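PDB 1W55: bifunctional enzyme IspD/IspF from Campylobacter jejuni, which catalyses two steps of isoprenoid precursor biosynthesis, coupling CTP to methylerythritol 4-phosphate and cyclising the phosphorylated product to methylerythritol 2,4-cyclodiphosphate with release of CMP. Local coordinates for residues A[33-36]-A[37-41]; A[185-188]-A[189-192]. All blocks are in the same frame, centred on the assembly; numbering follows the deposited sequence.

Contact 1: A[33-36]-A[37-41]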
loop_
_atom_site.group_PDB
_atom_site.type_symbol
_atom_site.label_atom_id
_atom_site.label_comp_id
_atom_site.label_asym_id
_atom_site.label_seq_id
_atom_site.Cartn_x
_atom_site.Cartn_y
_atom_site.Cartn_z
ATOM N N LEU A 33 -8.705 -25.117 -0.607
ATOM C CA LEU A 33 -9.032 -24.543 -1.920
ATOM C C LEU A 33 -10.420 -24.947 -2.412
ATOM O O LEU A 33 -11.142 -24.109 -2.920
ATOM C CB LEU A 33 -7.960 -24.931 -2.958
ATOM C CG LEU A 33 -8.158 -24.465 -4.410
ATOM C CD1 LEU A 33 -6.828 -24.071 -5.039
ATOM C CD2 LEU A 33 -8.894 -25.506 -5.270
ATOM N N TRP A 34 -10.785 -26.219 -2.243
ATOM C CA TRP A 34 -12.056 -26.756 -2.754
ATOM C C TRP A 34 -13.223 -26.074 -2.063
ATOM O O TRP A 34 -14.244 -25.789 -2.680
ATOM C CB TRP A 34 -12.142 -28.292 -2.577
ATOM C CG TRP A 34 -12.234 -28.748 -1.123
ATOM C CD1 TRP A 34 -11.198 -29.130 -0.314
ATOM C CD2 TRP A 34 -13.425 -28.879 -0.327
ATOM N NE1 TRP A 34 -11.667 -29.484 0.928
ATOM C CE2 TRP A 34 -13.029 -29.325 0.952
ATOM C CE3 TRP A 34 -14.787 -28.646 -0.561
ATOM C CZ2 TRP A 34 -13.941 -29.532 1.990
ATOM C CZ3 TRP A 34 -15.694 -28.852 0.471
ATOM C CH2 TRP A 34 -15.268 -29.289 1.733
ATOM N N LEU A 35 -13.056 -25.802 -0.772
ATOM C CA LEU A 35 -14.094 -25.137 0.009
ATOM C C LEU A 35 -14.154 -23.653 -0.353
ATOM O O LEU A 35 -15.237 -23.106 -0.550
ATOM C CB LEU A 35 -13.876 -25.361 1.512
ATOM C CG LEU A 35 -14.875 -24.748 2.502
ATOM C CD1 LEU A 35 -16.341 -25.223 2.242
ATOM C CD2 LEU A 35 -14.431 -25.059 3.939
ATOM N N TYR A 36 -12.994 -23.015 -0.485
ATOM C CA TYR A 36 -12.952 -21.632 -0.955
ATOM C C TYR A 36 -13.682 -21.446 -2.304
ATOM O O TYR A 36 -14.501 -20.540 -2.448
ATOM C CB TYR A 36 -11.504 -21.136 -1.050
ATOM C CG TYR A 36 -11.386 -19.659 -1.332
ATOM C CD1 TYR A 36 -11.144 -18.749 -0.301
ATOM C CD2 TYR A 36 -11.514 -19.163 -2.637
ATOM C CE1 TYR A 36 -11.031 -17.373 -0.562
ATOM C CE2 TYR A 36 -11.403 -17.802 -2.912
ATOM C CZ TYR A 36 -11.167 -16.911 -1.871
ATOM O OH TYR A 36 -11.068 -15.566 -2.147
ATOM N N ALA A 37 -13.377 -22.292 -3.286
ATOM C CA ALA A 37 -14.022 -22.206 -4.610
ATOM C C ALA A 37 -15.535 -22.436 -4.551
ATOM O O ALA A 37 -16.303 -21.719 -5.205
ATOM C CB ALA A 37 -13.372 -23.185 -5.597
ATOM N N THR A 38 -15.958 -23.423 -3.762
ATOM C CA THR A 38 -17.378 -23.742 -3.596
ATOM C C THR A 38 -18.131 -22.595 -2.914
ATOM O O THR A 38 -19.209 -22.198 -3.370
ATOM C CB THR A 38 -17.568 -25.068 -2.820
ATOM O OG1 THR A 38 -16.819 -26.115 -3.453
ATOM C CG2 THR A 38 -18.981 -25.547 -2.950
ATOM N N LYS A 39 -17.541 -22.053 -1.850
ATOM C CA LYS A 39 -18.111 -20.909 -1.133
ATOM C C LYS A 39 -18.299 -19.725 -2.071
ATOM O O LYS A 39 -19.348 -19.093 -2.059
ATOM C CB LYS A 39 -17.225 -20.494 0.056
ATOM C CG LYS A 39 -17.432 -21.333 1.307
ATOM C CD LYS A 39 -16.667 -20.744 2.486
ATOM C CE LYS A 39 -17.087 -21.369 3.799
ATOM N NZ LYS A 39 -16.092 -21.060 4.866
ATOM N N ASN A 40 -17.272 -19.438 -2.870
ATOM C CA ASN A 40 -17.300 -18.364 -3.869
ATOM C C ASN A 40 -18.500 -18.448 -4.838
ATOM O O ASN A 40 -19.275 -17.497 -4.964
ATOM C CB ASN A 40 -15.975 -18.359 -4.647
ATOM C CG ASN A 40 -15.914 -17.273 -5.724
ATOM O OD1 ASN A 40 -16.015 -16.072 -5.424
ATOM N ND2 ASN A 40 -15.727 -17.694 -6.989
ATOM N N LEU A 41 -18.639 -19.587 -5.515
ATOM C CA LEU A 41 -19.726 -19.802 -6.468
ATOM C C LEU A 41 -21.091 -19.845 -5.778
ATOM O O LEU A 41 -22.064 -19.298 -6.285
ATOM C CB LEU A 41 -19.487 -21.102 -7.245
ATOM C CG LEU A 41 -19.350 -21.014 -8.763
ATOM C CD1 LEU A 41 -18.758 -19.684 -9.218
ATOM C CD2 LEU A 41 -18.509 -22.157 -9.264
#
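The carbonyl oxygen of Trp34 is gripped twice by Thr38. The amide N of Thr38 donates to Trp34 O at 3.1 Å, and the hydroxyl OG1 of Thr38 gives a second, shorter bond to Trp34 O of 2.7 Å. The two donors approach from opposite faces of the carbonyl plane. What allows this is the first torsion of Thr38: with OG1 beside its own backbone N (chi1 -54°), the hydroxyl folds back one turn along the helix. There OG1 also lies at the edge of the Trp34 indole, 4.3 Å from CE3 and near the ring plane, while CB of the intervening Leu35 sits over the centre of one face.

The remaining backbone bonds are regular i to i+4 links: Ala37 N to Leu33 O at 2.9 Å, Lys39 N to Leu35 O at 2.8 Å and Asn40 N to Tyr36 O at 3.0 Å.

Apolar contact is sparse: CD1 of Leu35 touches CG of Lys39 at 4.1 Å, where the two chains cross at a slant.

Two polar ends are bound outside the helical turn, the extended Lys39 carrying NZ to a salt bridge with Asp31 and Asn40 sending ND2 to the carbonyl of Val102.

These are the i to i+4 hydrogen bonds of an alpha-helix, with a threonine hydroxyl bonding back to the carbonyl four residues earlier, in helix 33-42, whose Thr38 and Leu41 lean on strand 4-9 of the mixed sheet in the GT-A-like cytidylyltransferase domain.

Contact 2: A[185-188]-A[189-192]. With C (cytidine-5'-monophosphate), chain D; EDO (1,2-ethanediol), chain F.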
loop_
_atom_site.group_PDB
_atom_site.type_symbol
_atom_site.label_atom_id
_atom_site.label_comp_id
_atom_site.label_asym_id
_atom_site.label_seq_id
_atom_site.Cartn_x
_atom_site.Cartn_y
_atom_site.Cartn_z
ATOM N N GLY A 185 -14.866 -15.125 -21.643
ATOM C CA GLY A 185 -14.307 -15.614 -20.390
ATOM C C GLY A 185 -13.498 -14.568 -19.635
ATOM O O GLY A 185 -13.618 -13.371 -19.902
ATOM N N GLU A 186 -12.662 -15.013 -18.702
ATOM C CA GLU A 186 -11.865 -14.097 -17.879
ATOM C C GLU A 186 -10.645 -14.797 -17.306
ATOM O O GLU A 186 -10.694 -15.994 -16.982
ATOM C CB GLU A 186 -12.708 -13.499 -16.735
ATOM C CG GLU A 186 -13.283 -14.538 -15.772
ATOM C CD GLU A 186 -13.996 -13.950 -14.560
ATOM O OE1 GLU A 186 -14.326 -12.736 -14.548
ATOM O OE2 GLU A 186 -14.233 -14.718 -13.608
ATOM N N GLU A 187 -9.556 -14.044 -17.174
ATOM C CA GLU A 187 -8.331 -14.539 -16.549
ATOM C C GLU A 187 -8.553 -15.074 -15.125
ATOM O O GLU A 187 -7.864 -15.989 -14.697
ATOM C CB GLU A 187 -7.250 -13.450 -16.553
ATOM C CG GLU A 187 -6.306 -13.439 -17.760
ATOM C CD GLU A 187 -6.724 -14.357 -18.909
ATOM O OE1 GLU A 187 -7.652 -13.995 -19.667
ATOM O OE2 GLU A 187 -6.109 -15.436 -19.075
ATOM N N ASN A 188 -9.525 -14.519 -14.408
ATOM C CA ASN A 188 -9.878 -14.998 -13.070
ATOM C C ASN A 188 -10.519 -16.400 -13.049
ATOM O O ASN A 188 -10.674 -17.002 -11.982
ATOM C CB ASN A 188 -10.826 -14.002 -12.390
ATOM C CG ASN A 188 -10.119 -13.093 -11.374
ATOM O OD1 ASN A 188 -8.894 -12.915 -11.412
ATOM N ND2 ASN A 188 -10.902 -12.509 -10.463
ATOM N N ALA A 189 -10.924 -16.903 -14.216
ATOM C CA ALA A 189 -11.535 -18.222 -14.292
ATOM C C ALA A 189 -10.544 -19.289 -14.758
ATOM O O ALA A 189 -10.933 -20.418 -14.998
ATOM C CB ALA A 189 -12.783 -18.193 -15.163
ATOM N N ARG A 190 -9.267 -18.922 -14.876
ATOM C CA ARG A 190 -8.202 -19.868 -15.200
ATOM C C ARG A 190 -8.214 -21.054 -14.244
ATOM O O ARG A 190 -8.551 -20.909 -13.069
ATOM C CB ARG A 190 -6.815 -19.201 -15.146
ATOM C CG ARG A 190 -5.645 -20.219 -14.935
ATOM C CD ARG A 190 -4.242 -19.628 -14.714
ATOM N NE ARG A 190 -3.854 -18.693 -15.769
ATOM C CZ ARG A 190 -3.309 -19.039 -16.935
ATOM N NH1 ARG A 190 -3.076 -20.317 -17.220
ATOM N NH2 ARG A 190 -3.000 -18.097 -17.820
ATOM N N LYS A 191 -7.823 -22.219 -14.759
ATOM C CA LYS A 191 -7.769 -23.443 -13.971
ATOM C C LYS A 191 -6.362 -23.682 -13.429
ATOM O O LYS A 191 -5.397 -23.770 -14.192
ATOM C CB LYS A 191 -8.226 -24.621 -14.827
ATOM C CG LYS A 191 -8.298 -25.965 -14.112
ATOM C CD LYS A 191 -9.065 -26.992 -14.943
ATOM C CE LYS A 191 -8.246 -27.482 -16.125
ATOM N NZ LYS A 191 -9.090 -28.148 -17.168
ATOM N N LEU A 192 -6.247 -23.770 -12.109
ATOM C CA LEU A 192 -4.978 -24.149 -11.502
ATOM C C LEU A 192 -4.640 -25.597 -11.892
ATOM O O LEU A 192 -5.341 -26.548 -11.523
ATOM C CB LEU A 192 -5.011 -23.942 -9.985
ATOM C CG LEU A 192 -3.876 -24.489 -9.117
ATOM C CD1 LEU A 192 -2.539 -23.860 -9.468
ATOM C CD2 LEU A 192 -4.186 -24.271 -7.638
HETATM O OP3 C D . -8.582 -30.505 -15.752
HETATM P P C D . -9.134 -31.879 -15.457
HETATM O OP1 C D . -8.096 -32.813 -14.887
HETATM O OP2 C D . -10.007 -32.456 -16.547
HETATM O "O5'" C D . -10.096 -31.660 -14.182
HETATM C "C5'" C D . -11.217 -30.790 -14.225
HETATM C "C4'" C D . -12.002 -30.884 -12.916
HETATM O "O4'" C D . -12.677 -32.143 -12.800
HETATM C "C3'" C D . -11.118 -30.750 -11.691
HETATM O "O3'" C D . -11.756 -29.836 -10.820
HETATM C "C2'" C D . -11.082 -32.130 -11.072
HETATM O "O2'" C D . -10.971 -32.101 -9.654
HETATM C "C1'" C D . -12.403 -32.727 -11.527
HETATM N N1 C D . -12.299 -34.179 -11.662
HETATM C C2 C D . -13.249 -34.982 -11.009
HETATM O O2 C D . -14.170 -34.452 -10.329
HETATM N N3 C D . -13.154 -36.322 -11.129
HETATM C C4 C D . -12.154 -36.898 -11.850
HETATM N N4 C D . -12.077 -38.251 -11.947
HETATM C C5 C D . -11.205 -36.115 -12.499
HETATM C C6 C D . -11.303 -34.733 -12.387
HETATM C C1 EDO F . -12.990 -27.824 -18.621
HETATM O O1 EDO F . -11.865 -27.625 -17.779
HETATM C C2 EDO F . -13.130 -26.652 -19.568
HETATM O O2 EDO F . -11.887 -26.411 -20.186
HETATM O O HOH W 1 -4.348 -15.625 -17.070
HETATM O O HOH W 2 -4.993 -16.178 -14.765
#
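This turn leads into the CMP pocket of the cytidylyltransferase domain: a short 3-10 turn at 187-189, in the loop after strand 180-184, hands the chain on to Lys191. Two i to i+3 bonds close it. Ala189 N donates to Glu186 O at 2.9 Å and Arg190 N to Glu187 O at 3.3 Å, each donor standing well above the plane of its carbonyl.

CG of Glu186 packs against CB of Ala189 at 3.7 Å. A chi1 of 60° sets CG between the backbone N and the carbonyl carbon, where it meets the Ala189 methyl, and OE1 of Glu186 is hydrogen-bonded to OG of Ser103. The methyl of Ala189 also meets Leu106 of helix 104-111.

Glu187 and Arg190 are joined by two waters rather than by a direct bond between their side chains. OE2 of Glu187 stays 4.3 Å from NH2 of Arg190, well out of the guanidinium plane, too far for a salt bridge; one water accepts from NH2 and donates to OE2. A second water lies in the guanidinium plane at its edge, accepting from NE of Arg190 and donating to Glu187 O, which probably steadies the bent arginine. The other carboxylate oxygen of Glu187 forms a salt bridge with Lys200 of the second subunit.

Lys191, predicted to position MEP for nucleophilic attack, reaches the nucleotide phosphate. Its NZ also donates to Ala127 O of the second subunit. A 1,2-ethanediol, probably from the crystallisation liquor, takes a bond of 2.9 Å from Lys191 NZ at its O1, while the bond from Lys191 NZ to OP3 of CMP measures 2.8 Å.

Overall arrangement
Both contacts are local, and together they illustrate how backbone bonding of short range serves different places in one domain. Contact 1 is largely buried, within a regular helix, in residues that no other protein chain touches. Contact 2 lies at the surface, in a loop at a subunit interface, where waters, charges and bound ligands supply much of the chemistry. Its backbone bonds link i to i+3, those of contact 1 i to i+4. The centres are about 14 Å apart, and the two meet directly: CD1 of Leu33 packs on CD2 of Leu192 at 3.7 Å. Thus the start of helix 33-42 abuts the residue following Lys191 of the CMP pocket.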